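Local coordinates for protein GTN Reductase (Agrobacterium tumefaciens, PDB 5N6G) that probably reduces activated carbon-carbon double bonds with NAD(P)H through its bound FMN, and here holds 2-phenylacrylic acid in its active-site pocket, at residues Ala292-Gly297 with Lys321-Ala326; Ala8-Ile13 with Asn260-His265; Tyr308-Ala313 with Lys342-Leu347; Asp12-Asn17 with Gly91-Ala96. All coordinates share one frame; numbering follows the deposited sequence.

Interaction 1 (Ala292-Gly297 with Lys321-Ala326)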
loop_
_atom_site.group_PDB
_atom_site.type_symbol
_atom_site.label_atom_id
_atom_site.label_comp_id
_atom_site.label_asym_id
_atom_site.label_seq_id
_atom_site.Cartn_x
_atom_site.Cartn_y
_atom_site.Cartn_z
ATOM N N ALA A 292 12.310 -9.837 -14.625
ATOM C CA ALA A 292 11.222 -9.689 -15.593
ATOM C C ALA A 292 10.868 -8.218 -15.767
ATOM O O ALA A 292 10.547 -7.770 -16.871
ATOM C CB ALA A 292 10.007 -10.480 -15.133
ATOM N N TYR A 293 10.941 -7.456 -14.682
ATOM C CA TYR A 293 10.681 -6.028 -14.759
ATOM C C TYR A 293 11.804 -5.323 -15.510
ATOM O O TYR A 293 11.554 -4.554 -16.449
ATOM C CB TYR A 293 10.535 -5.453 -13.353
ATOM C CG TYR A 293 10.278 -3.969 -13.310
ATOM C CD1 TYR A 293 9.094 -3.422 -13.823
ATOM C CD2 TYR A 293 11.192 -3.117 -12.740
ATOM C CE1 TYR A 293 8.858 -2.075 -13.767
ATOM C CE2 TYR A 293 10.956 -1.744 -12.678
ATOM C CZ TYR A 293 9.788 -1.237 -13.193
ATOM O OH TYR A 293 9.565 0.126 -13.148
ATOM N N ARG A 294 13.059 -5.545 -15.090
ATOM C CA ARG A 294 14.188 -4.848 -15.709
ATOM C C ARG A 294 14.324 -5.201 -17.182
ATOM O O ARG A 294 14.640 -4.334 -18.024
ATOM C CB ARG A 294 15.484 -5.188 -14.968
ATOM C CG ARG A 294 15.560 -4.616 -13.574
ATOM C CD ARG A 294 15.718 -3.114 -13.583
ATOM N NE ARG A 294 15.951 -2.604 -12.233
ATOM C CZ ARG A 294 15.254 -1.638 -11.646
ATOM N NH1 ARG A 294 14.269 -1.021 -12.289
ATOM N NH2 ARG A 294 15.560 -1.267 -10.409
ATOM N N ASN A 295 14.147 -6.483 -17.510
ATOM C CA ASN A 295 14.397 -6.929 -18.877
ATOM C C ASN A 295 13.344 -6.392 -19.837
ATOM O O ASN A 295 13.583 -6.377 -21.051
ATOM C CB ASN A 295 14.409 -8.453 -18.935
ATOM C CG ASN A 295 15.622 -9.054 -18.285
ATOM O OD1 ASN A 295 16.597 -8.366 -17.987
ATOM N ND2 ASN A 295 15.572 -10.360 -18.065
ATOM N N ALA A 296 12.181 -5.996 -19.321
ATOM C CA ALA A 296 11.143 -5.355 -20.128
ATOM C C ALA A 296 11.359 -3.864 -20.288
ATOM O O ALA A 296 10.525 -3.196 -20.928
ATOM C CB ALA A 296 9.770 -5.575 -19.512
ATOM N N GLY A 297 12.418 -3.318 -19.713
ATOM C CA GLY A 297 12.672 -1.891 -19.762
ATOM C C GLY A 297 12.360 -1.147 -18.490
ATOM O O GLY A 297 12.460 0.083 -18.473
ATOM N N LYS A 321 20.757 -5.816 -4.920
ATOM C CA LYS A 321 19.514 -6.586 -4.967
ATOM C C LYS A 321 18.285 -5.697 -4.963
ATOM O O LYS A 321 17.277 -6.015 -5.613
ATOM C CB LYS A 321 19.437 -7.540 -3.784
ATOM C CG LYS A 321 20.435 -8.665 -3.851
ATOM C CD LYS A 321 20.377 -9.514 -2.570
ATOM C CE LYS A 321 21.413 -10.645 -2.603
ATOM N NZ LYS A 321 21.426 -11.399 -1.318
ATOM N N VAL A 322 18.320 -4.609 -4.199
ATOM C CA VAL A 322 17.195 -3.688 -4.110
ATOM C C VAL A 322 17.754 -2.279 -4.184
ATOM O O VAL A 322 18.925 -2.041 -3.897
ATOM C CB VAL A 322 16.366 -3.868 -2.808
ATOM C CG1 VAL A 322 16.019 -5.317 -2.588
ATOM C CG2 VAL A 322 17.115 -3.320 -1.595
ATOM N N ASP A 323 16.890 -1.329 -4.554
ATOM C CA ASP A 323 17.286 0.072 -4.582
ATOM C C ASP A 323 16.995 0.790 -3.279
ATOM O O ASP A 323 17.642 1.796 -2.977
ATOM C CB ASP A 323 16.571 0.820 -5.705
ATOM C CG ASP A 323 16.892 0.274 -7.074
ATOM O OD1 ASP A 323 18.044 -0.184 -7.273
ATOM O OD2 ASP A 323 15.992 0.306 -7.955
ATOM N N ALA A 324 16.014 0.313 -2.526
ATOM C CA ALA A 324 15.599 0.966 -1.296
ATOM C C ALA A 324 14.854 -0.075 -0.475
ATOM O O ALA A 324 14.382 -1.087 -1.008
ATOM C CB ALA A 324 14.712 2.189 -1.556
ATOM N N VAL A 325 14.753 0.188 0.827
ATOM C CA VAL A 325 14.102 -0.718 1.770
ATOM C C VAL A 325 13.037 0.057 2.534
ATOM O O VAL A 325 13.305 1.145 3.061
ATOM C CB VAL A 325 15.120 -1.350 2.741
ATOM C CG1 VAL A 325 14.390 -2.142 3.817
ATOM C CG2 VAL A 325 16.111 -2.249 1.976
ATOM N N ALA A 326 11.834 -0.501 2.573
ATOM C CA ALA A 326 10.729 0.061 3.325
ATOM C C ALA A 326 10.583 -0.706 4.627
ATOM O O ALA A 326 10.545 -1.941 4.631
ATOM C CB ALA A 326 9.437 0.001 2.525
HETATM O O HOH W 1 18.043 -2.092 -9.105
#
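Arg294 and Asp323 show how one charged pair can span a gap between two backbones that never approach: the nearest CA atoms, those of Arg294 and Val322, are 12.0 Å apart. The direct link is a salt bridge of 2.9 Å from Arg294 NH2 to Asp323 OD2. The two side chains come from opposite directions, and the guanidinium and carboxylate planes lie only 24° apart, with the oxygen at the edge of the guanidinium and in its plane. One nitrogen does this work, because Arg294 NH1 is turned to the carbonyl oxygens of Gly298 and Gly300, while OD2 also accepts from the backbone N of Trp302. These bonds fix the rotation of both flat groups, and Arg294 also touches Trp302.

In the fold, a parallel eight-stranded TIM barrel, the pair reaches from the C-terminal end of helix 286-295 to the start of strand 324-327, past the intervening strand 301-305. The helix closes in a Schellman motif at Gly297, whose N donates to Arg294 O.

The other side is bridged by water instead of direct contact. A single water accepts from Arg294 NH2 at 2.9 Å and donates to Asp323 OD1 at 2.6 Å, closing a ring beside the direct bridge; OD1 itself stays 4.1 Å from Arg294 NH2. Just 55 Å² is buried between the segments. The bend at chi2 (-70°) turns the arginine chain so that its end faces Asp323, whereas neighbouring Tyr293 is buried and bonds through OH to Gly300 N.

Interaction 2 (Ala8-Ile13 with Asn260-His265); sequences AQAGDI and NLAFIH
Ala10 N donates to Ile13 O at 2.8 Å, and the reciprocal bond runs back from Ile13 N to Ala10 O; this pair closes a tight type II' turn whose Ala10-Gly11 side rests against Ala262 and Phe263. Ala10 and Ala262 fit together by mutual exchange of methyl and carbonyl: Ala10 CB lies 3.4 Å from Ala262 O, and Ala262 CB lies 3.5 Å from Ala10 O. The same Ala10 methyl, which points toward the strand start, also touches Phe263 CB at 4.3 Å and meets the ring obliquely. Gly11, at positive phi, brings its CA to 3.8 Å from that of Ala262, possible because Gly11 has no side chain to meet the Ala262 methyl. On the exposed side Gln9 steadies the turn, its NE2 donating to Gly11 O at 3.0 Å with an N-H...O angle of 163°; the oxygen lies in the plane of the Gln9 amide. Ala262 is tied by backbone bonds to Thr227 and Leu301, on the neighbouring barrel strands 227-231 and 301-305. The whole is a beta hairpin with a two-residue loop, packed on the N-terminal ends of the strands, the lid that closes the bottom of the TIM barrel in Old Yellow Enzymes.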
loop_
_atom_site.group_PDB
_atom_site.type_symbol
_atom_site.label_atom_id
_atom_site.label_comp_id
_atom_site.label_asym_id
_atom_site.label_seq_id
_atom_site.Cartn_x
_atom_site.Cartn_y
_atom_site.Cartn_z
ATOM N N ALA A 8 18.195 8.844 -3.991
ATOM C CA ALA A 8 17.694 8.060 -5.102
ATOM C C ALA A 8 16.649 8.861 -5.855
ATOM O O ALA A 8 16.195 9.921 -5.406
ATOM C CB ALA A 8 17.093 6.746 -4.626
ATOM N N GLN A 9 16.261 8.325 -7.005
ATOM C CA GLN A 9 15.252 8.937 -7.854
ATOM C C GLN A 9 14.200 7.886 -8.161
ATOM O O GLN A 9 14.533 6.789 -8.619
ATOM C CB GLN A 9 15.879 9.470 -9.151
ATOM C CG GLN A 9 14.939 10.331 -9.989
ATOM C CD GLN A 9 14.763 11.721 -9.409
ATOM O OE1 GLN A 9 15.638 12.224 -8.709
ATOM N NE2 GLN A 9 13.647 12.362 -9.724
ATOM N N ALA A 10 12.943 8.203 -7.893
ATOM C CA ALA A 10 11.827 7.317 -8.222
ATOM C C ALA A 10 10.978 8.091 -9.218
ATOM O O ALA A 10 10.172 8.925 -8.816
ATOM C CB ALA A 10 11.024 6.933 -6.986
ATOM N N GLY A 11 11.191 7.853 -10.500
ATOM C CA GLY A 11 10.457 8.605 -11.504
ATOM C C GLY A 11 10.744 10.086 -11.347
ATOM O O GLY A 11 11.900 10.522 -11.411
ATOM N N ASP A 12 9.696 10.876 -11.107
ATOM C CA ASP A 12 9.821 12.316 -10.909
ATOM C C ASP A 12 10.148 12.704 -9.477
ATOM O O ASP A 12 10.307 13.900 -9.204
ATOM C CB ASP A 12 8.522 13.031 -11.310
ATOM C CG ASP A 12 8.140 12.793 -12.755
ATOM O OD1 ASP A 12 9.046 12.562 -13.576
ATOM O OD2 ASP A 12 6.931 12.838 -13.067
ATOM N N ILE A 13 10.256 11.744 -8.562
ATOM C CA ILE A 13 10.390 12.030 -7.140
ATOM C C ILE A 13 11.842 11.815 -6.729
ATOM O O ILE A 13 12.379 10.712 -6.875
ATOM C CB ILE A 13 9.451 11.148 -6.305
ATOM C CG1 ILE A 13 8.023 11.231 -6.858
ATOM C CG2 ILE A 13 9.470 11.608 -4.859
ATOM C CD1 ILE A 13 7.065 10.230 -6.253
ATOM N N ASN A 260 6.963 3.092 -17.610
ATOM C CA ASN A 260 7.672 4.286 -17.146
ATOM C C ASN A 260 7.249 4.699 -15.734
ATOM O O ASN A 260 7.181 5.889 -15.415
ATOM C CB ASN A 260 7.467 5.436 -18.131
ATOM C CG ASN A 260 8.097 5.150 -19.478
ATOM O OD1 ASN A 260 7.417 5.024 -20.498
ATOM N ND2 ASN A 260 9.407 5.030 -19.479
ATOM N N LEU A 261 7.047 3.717 -14.855
ATOM C CA LEU A 261 6.571 3.976 -13.504
ATOM C C LEU A 261 7.697 4.436 -12.579
ATOM O O LEU A 261 8.894 4.195 -12.819
ATOM C CB LEU A 261 5.897 2.739 -12.912
ATOM C CG LEU A 261 4.667 2.213 -13.668
ATOM C CD1 LEU A 261 4.090 1.047 -12.917
ATOM C CD2 LEU A 261 3.623 3.310 -13.842
ATOM N N ALA A 262 7.285 5.090 -11.484
ATOM C CA ALA A 262 8.235 5.684 -10.546
ATOM C C ALA A 262 8.893 4.633 -9.663
ATOM O O ALA A 262 10.102 4.706 -9.410
ATOM C CB ALA A 262 7.528 6.724 -9.685
ATOM N N PHE A 263 8.132 3.633 -9.238
ATOM C CA PHE A 263 8.645 2.628 -8.317
ATOM C C PHE A 263 7.735 1.412 -8.286
ATOM O O PHE A 263 6.527 1.488 -8.548
ATOM C CB PHE A 263 8.845 3.184 -6.886
ATOM C CG PHE A 263 7.582 3.679 -6.207
ATOM C CD1 PHE A 263 7.184 5.005 -6.364
ATOM C CD2 PHE A 263 6.811 2.839 -5.405
ATOM C CE1 PHE A 263 6.028 5.492 -5.745
ATOM C CE2 PHE A 263 5.654 3.326 -4.775
ATOM C CZ PHE A 263 5.269 4.641 -4.950
ATOM N N ILE A 264 8.363 0.281 -7.955
ATOM C CA ILE A 264 7.702 -0.971 -7.623
ATOM C C ILE A 264 8.075 -1.289 -6.185
ATOM O O ILE A 264 9.264 -1.332 -5.848
ATOM C CB ILE A 264 8.154 -2.136 -8.532
ATOM C CG1 ILE A 264 8.165 -1.735 -10.020
ATOM C CG2 ILE A 264 7.308 -3.384 -8.238
ATOM C CD1 ILE A 264 6.787 -1.441 -10.595
ATOM N N HIS A 265 7.072 -1.517 -5.345
ATOM C CA HIS A 265 7.255 -1.830 -3.939
ATOM C C HIS A 265 6.793 -3.260 -3.715
ATOM O O HIS A 265 5.615 -3.572 -3.920
ATOM C CB HIS A 265 6.461 -0.830 -3.094
ATOM C CG HIS A 265 6.626 -0.971 -1.622
ATOM N ND1 HIS A 265 6.062 -0.070 -0.750
ATOM C CD2 HIS A 265 7.256 -1.891 -0.856
ATOM C CE1 HIS A 265 6.354 -0.413 0.491
ATOM N NE2 HIS A 265 7.076 -1.514 0.458
#

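Interaction 3 (Tyr308-Ala313 with Lys342-Leu347)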
loop_
_atom_site.group_PDB
_atom_site.type_symbol
_atom_site.label_atom_id
_atom_site.label_comp_id
_atom_site.label_asym_id
_atom_site.label_seq_id
_atom_site.Cartn_x
_atom_site.Cartn_y
_atom_site.Cartn_z
ATOM N N TYR A 308 13.078 -6.785 7.116
ATOM C CA TYR A 308 14.427 -6.237 7.050
ATOM C C TYR A 308 14.842 -5.674 8.400
ATOM O O TYR A 308 14.007 -5.246 9.200
ATOM C CB TYR A 308 14.501 -5.137 5.993
ATOM C CG TYR A 308 14.609 -5.672 4.603
ATOM C CD1 TYR A 308 15.846 -5.971 4.068
ATOM C CD2 TYR A 308 13.479 -5.905 3.828
ATOM C CE1 TYR A 308 15.977 -6.470 2.790
ATOM C CE2 TYR A 308 13.597 -6.420 2.528
ATOM C CZ TYR A 308 14.858 -6.706 2.029
ATOM O OH TYR A 308 15.029 -7.212 0.768
ATOM N N ASP A 309 16.153 -5.684 8.643
ATOM C CA ASP A 309 16.783 -5.004 9.768
ATOM C C ASP A 309 17.962 -4.202 9.230
ATOM O O ASP A 309 18.184 -4.131 8.016
ATOM C CB ASP A 309 17.191 -5.991 10.874
ATOM C CG ASP A 309 18.255 -7.005 10.438
ATOM O OD1 ASP A 309 18.957 -6.805 9.419
ATOM O OD2 ASP A 309 18.392 -8.021 11.147
ATOM N N ARG A 310 18.705 -3.557 10.128
ATOM C CA ARG A 310 19.760 -2.658 9.672
ATOM C C ARG A 310 20.739 -3.386 8.756
ATOM O O ARG A 310 21.001 -2.934 7.634
ATOM C CB ARG A 310 20.494 -2.054 10.856
ATOM C CG ARG A 310 21.539 -1.014 10.446
ATOM C CD ARG A 310 22.319 -0.452 11.616
ATOM N NE ARG A 310 23.157 0.675 11.189
ATOM C CZ ARG A 310 24.431 0.591 10.808
ATOM N NH1 ARG A 310 25.053 -0.579 10.753
ATOM N NH2 ARG A 310 25.073 1.690 10.436
ATOM N N GLN A 311 21.288 -4.517 9.213
ATOM C CA GLN A 311 22.363 -5.157 8.457
ATOM C C GLN A 311 21.859 -5.692 7.117
ATOM O O GLN A 311 22.533 -5.537 6.089
ATOM C CB GLN A 311 22.999 -6.279 9.276
ATOM C CG GLN A 311 24.306 -6.801 8.673
ATOM C CD GLN A 311 25.318 -5.692 8.415
ATOM O OE1 GLN A 311 25.472 -4.768 9.217
ATOM N NE2 GLN A 311 25.997 -5.767 7.278
ATOM N N SER A 312 20.674 -6.306 7.095
ATOM C CA SER A 312 20.175 -6.846 5.832
ATOM C C SER A 312 19.768 -5.742 4.866
ATOM O O SER A 312 19.929 -5.897 3.650
ATOM C CB SER A 312 18.999 -7.798 6.078
ATOM O OG SER A 312 17.951 -7.149 6.779
ATOM N N ALA A 313 19.265 -4.616 5.370
ATOM C CA ALA A 313 18.948 -3.512 4.472
ATOM C C ALA A 313 20.203 -2.908 3.869
ATOM O O ALA A 313 20.238 -2.611 2.672
ATOM C CB ALA A 313 18.148 -2.442 5.211
ATOM N N LYS A 342 21.580 5.332 10.695
ATOM C CA LYS A 342 22.849 5.916 10.268
ATOM C C LYS A 342 23.909 5.765 11.346
ATOM O O LYS A 342 25.068 5.468 11.046
ATOM C CB LYS A 342 22.653 7.385 9.906
ATOM C CG LYS A 342 23.910 8.106 9.433
ATOM C CD LYS A 342 24.466 7.501 8.153
ATOM C CE LYS A 342 25.174 8.555 7.303
ATOM N NZ LYS A 342 25.905 7.964 6.144
ATOM N N ASN A 343 23.528 5.958 12.606
ATOM C CA ASN A 343 24.455 5.947 13.729
ATOM C C ASN A 343 24.602 4.578 14.374
ATOM O O ASN A 343 25.401 4.434 15.313
ATOM C CB ASN A 343 23.993 6.939 14.798
ATOM C CG ASN A 343 24.006 8.376 14.313
ATOM O OD1 ASN A 343 24.557 8.689 13.259
ATOM N ND2 ASN A 343 23.403 9.264 15.098
ATOM N N ASP A 344 23.864 3.585 13.897
ATOM C CA ASP A 344 23.829 2.254 14.497
ATOM C C ASP A 344 23.392 2.340 15.956
ATOM O O ASP A 344 23.953 1.689 16.836
ATOM C CB ASP A 344 25.181 1.547 14.366
ATOM C CG ASP A 344 25.085 0.057 14.628
ATOM O OD1 ASP A 344 23.969 -0.495 14.529
ATOM O OD2 ASP A 344 26.121 -0.564 14.948
ATOM N N ALA A 345 22.382 3.152 16.209
ATOM C CA ALA A 345 21.872 3.328 17.558
ATOM C C ALA A 345 20.799 2.291 17.850
ATOM O O ALA A 345 20.189 1.750 16.930
ATOM C CB ALA A 345 21.288 4.729 17.715
ATOM N N PRO A 346 20.521 2.008 19.122
ATOM C CA PRO A 346 19.436 1.071 19.441
ATOM C C PRO A 346 18.082 1.607 18.994
ATOM O O PRO A 346 17.871 2.814 18.886
ATOM C CB PRO A 346 19.508 0.950 20.970
ATOM C CG PRO A 346 20.864 1.427 21.334
ATOM C CD PRO A 346 21.216 2.471 20.335
ATOM N N LEU A 347 17.165 0.683 18.720
ATOM C CA LEU A 347 15.818 1.012 18.273
ATOM C C LEU A 347 14.818 0.804 19.402
ATOM O O LEU A 347 14.996 -0.063 20.259
ATOM C CB LEU A 347 15.435 0.148 17.076
ATOM C CG LEU A 347 16.382 0.246 15.883
ATOM C CD1 LEU A 347 15.836 -0.599 14.746
ATOM C CD2 LEU A 347 16.586 1.692 15.433
#
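Lys342 meets Arg310 through its backbone, its carbonyl O lying 3.8 Å from Arg310 NH2 at the edge of the guanidinium, near its plane. The stronger polar partner of the arginine stands one residue earlier, where Arg310 NE donates to Leu341 O. At Asp344 the chain leaves helical angles with positive phi, in a Schellman motif, and its side chain turns back across the arginine at about a right angle. Asp344 CB sits 3.7 Å above the plane of the Arg310 guanidinium, over its centre, and the carboxylate is stacked on it with the planes 28° apart. Because Asp344 OD1 lies well out of that plane, its 3.6 Å approach to Arg310 NE is a long salt bridge of charge alone; its closest neighbour in the arginine is CD at 3.3 Å. Arg310 spans the gap with an extended chain, CG anti to the backbone N (chi1 -175°). Just before the arginine, Asp309 caps helix 310-318: its OD1 accepts from Ser312 N at 2.9 Å and from Ser312 OG. The first-turn arginine of an N-capped helix lies against the Schellman-closed end of helix 337-343, on the outside of the TIM barrel.

Interaction 4 (Asp12-Asn17 with Gly91-Ala96); sequences DIALAN and GGKIVA
Lys93 has the largest share of the burial, followed by Ile13 and Ala14, and it lies along the backbone of Ala14. Its NZ donates to Ala14 O at 2.8 Å, with a C=O...N angle of 143°. To get there the chain bends twice, at chi2 (-71°) and at chi4 (60°), curling round the oxygen so that CG, too, passes 3.4 Å from Ala14 O. A water adds a second link, accepting from both Ala14 N and Lys93 NZ, each at 3.2 Å, so Ala14 O is bonded directly by NZ and Ala14 N through the water. The Ala14 methyl stands 4.0 Å from NZ on the exposed side. Ile13 supplies the buried half. Its CD1 reaches Val95 CG1 at 3.8 Å, the two side chains crossing at a slant, while its CG2 branch touches Lys93 CB at 4.2 Å. Lys93 and Val95, two apart in the chain, both point toward the hairpin strand 13-15; Ile94 between them turns away, onto Ile83 and Thr84 of helix 74-89. Strand 94-99 is bonded by its backbone to strand 50-57 at Ile51; Ile94 is backbone-bonded to Asp173, just before strand 174-178, and its N also donates to Asp173 OD2.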
loop_
_atom_site.group_PDB
_atom_site.type_symbol
_atom_site.label_atom_id
_atom_site.label_comp_id
_atom_site.label_asym_id
_atom_site.label_seq_id
_atom_site.Cartn_x
_atom_site.Cartn_y
_atom_site.Cartn_z
ATOM N N ASP A 12 9.696 10.876 -11.107
ATOM C CA ASP A 12 9.821 12.316 -10.909
ATOM C C ASP A 12 10.148 12.704 -9.477
ATOM O O ASP A 12 10.307 13.900 -9.204
ATOM C CB ASP A 12 8.522 13.031 -11.310
ATOM C CG ASP A 12 8.140 12.793 -12.755
ATOM O OD1 ASP A 12 9.046 12.562 -13.576
ATOM O OD2 ASP A 12 6.931 12.838 -13.067
ATOM N N ILE A 13 10.256 11.744 -8.562
ATOM C CA ILE A 13 10.390 12.030 -7.140
ATOM C C ILE A 13 11.842 11.815 -6.729
ATOM O O ILE A 13 12.379 10.712 -6.875
ATOM C CB ILE A 13 9.451 11.148 -6.305
ATOM C CG1 ILE A 13 8.023 11.231 -6.858
ATOM C CG2 ILE A 13 9.470 11.608 -4.859
ATOM C CD1 ILE A 13 7.065 10.230 -6.253
ATOM N N ALA A 14 12.459 12.857 -6.184
ATOM C CA ALA A 14 13.811 12.775 -5.643
ATOM C C ALA A 14 13.761 12.393 -4.172
ATOM O O ALA A 14 13.092 13.064 -3.390
ATOM C CB ALA A 14 14.527 14.114 -5.801
ATOM N N LEU A 15 14.477 11.329 -3.795
ATOM C CA LEU A 15 14.543 10.863 -2.412
ATOM C C LEU A 15 15.890 11.211 -1.795
ATOM O O LEU A 15 16.938 11.003 -2.416
ATOM C CB LEU A 15 14.370 9.351 -2.302
ATOM C CG LEU A 15 13.039 8.688 -2.705
ATOM C CD1 LEU A 15 12.827 8.635 -4.190
ATOM C CD2 LEU A 15 12.978 7.288 -2.110
ATOM N N ALA A 16 15.867 11.702 -0.552
ATOM C CA ALA A 16 17.118 12.077 0.121
ATOM C C ALA A 16 17.905 10.865 0.591
ATOM O O ALA A 16 19.109 10.979 0.845
ATOM C CB ALA A 16 16.836 12.984 1.316
ATOM N N ASN A 17 17.249 9.722 0.737
ATOM C CA ASN A 17 17.894 8.485 1.140
ATOM C C ASN A 17 16.986 7.344 0.722
ATOM O O ASN A 17 15.889 7.556 0.198
ATOM C CB ASN A 17 18.191 8.459 2.644
ATOM C CG ASN A 17 16.942 8.551 3.486
ATOM O OD1 ASN A 17 16.084 7.663 3.453
ATOM N ND2 ASN A 17 16.838 9.620 4.272
ATOM N N GLY A 91 11.581 18.678 4.770
ATOM C CA GLY A 91 12.500 18.181 3.768
ATOM C C GLY A 91 12.187 16.807 3.217
ATOM O O GLY A 91 13.007 16.260 2.463
ATOM N N GLY A 92 11.019 16.246 3.529
ATOM C CA GLY A 92 10.665 14.910 3.111
ATOM C C GLY A 92 9.840 14.851 1.832
ATOM O O GLY A 92 9.621 15.844 1.131
ATOM N N LYS A 93 9.421 13.626 1.517
ATOM C CA LYS A 93 8.617 13.305 0.354
ATOM C C LYS A 93 7.583 12.272 0.773
ATOM O O LYS A 93 7.847 11.429 1.634
ATOM C CB LYS A 93 9.479 12.746 -0.795
ATOM C CG LYS A 93 10.519 13.731 -1.317
ATOM C CD LYS A 93 9.875 14.873 -2.083
ATOM C CE LYS A 93 10.832 16.055 -2.255
ATOM N NZ LYS A 93 12.034 15.634 -2.997
ATOM N N ILE A 94 6.396 12.339 0.177
ATOM C CA ILE A 94 5.300 11.483 0.628
ATOM C C ILE A 94 4.389 11.157 -0.543
ATOM O O ILE A 94 4.050 12.032 -1.347
ATOM C CB ILE A 94 4.543 12.164 1.785
ATOM C CG1 ILE A 94 3.460 11.255 2.356
ATOM C CG2 ILE A 94 3.989 13.534 1.378
ATOM C CD1 ILE A 94 2.938 11.771 3.693
ATOM N N VAL A 95 4.013 9.875 -0.638
ATOM C CA VAL A 95 3.062 9.393 -1.630
ATOM C C VAL A 95 1.874 8.775 -0.901
ATOM O O VAL A 95 2.012 8.172 0.168
ATOM C CB VAL A 95 3.690 8.383 -2.603
ATOM C CG1 VAL A 95 4.775 9.061 -3.443
ATOM C CG2 VAL A 95 4.254 7.185 -1.865
ATOM N N ALA A 96 0.702 8.923 -1.498
ATOM C CA ALA A 96 -0.528 8.378 -0.936
ATOM C C ALA A 96 -0.737 6.957 -1.429
ATOM O O ALA A 96 -0.696 6.714 -2.645
ATOM C CB ALA A 96 -1.722 9.237 -1.349
HETATM O O HOH W 2 10.909 15.634 -5.943
#

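Interactions 2 and 4 share Asp12 and Ile13, their centres are 10 Å apart, and strands 8-10 and 13-15 make one antiparallel hairpin that reaches barrel strands 263-267 and 94-99. Phe263 and Val95 touch inside. Interaction 1, also about 10 Å from interaction 2 centre to centre, lies outside the barrel, between helix 286-295 and the start of strand 324-327; Tyr293 packs on Ile264. Interaction 3, 22 Å from interaction 1 centre to centre, joins outer helices, yet Tyr308 and Ala313 pack on Val325. Along the chain interactions 2 and 4 open at the N terminus, whereas 1 and 3 interleave near the end. Together they tie the barrel's bottom and late helices, away from the 2-phenylacrylic acid pocket.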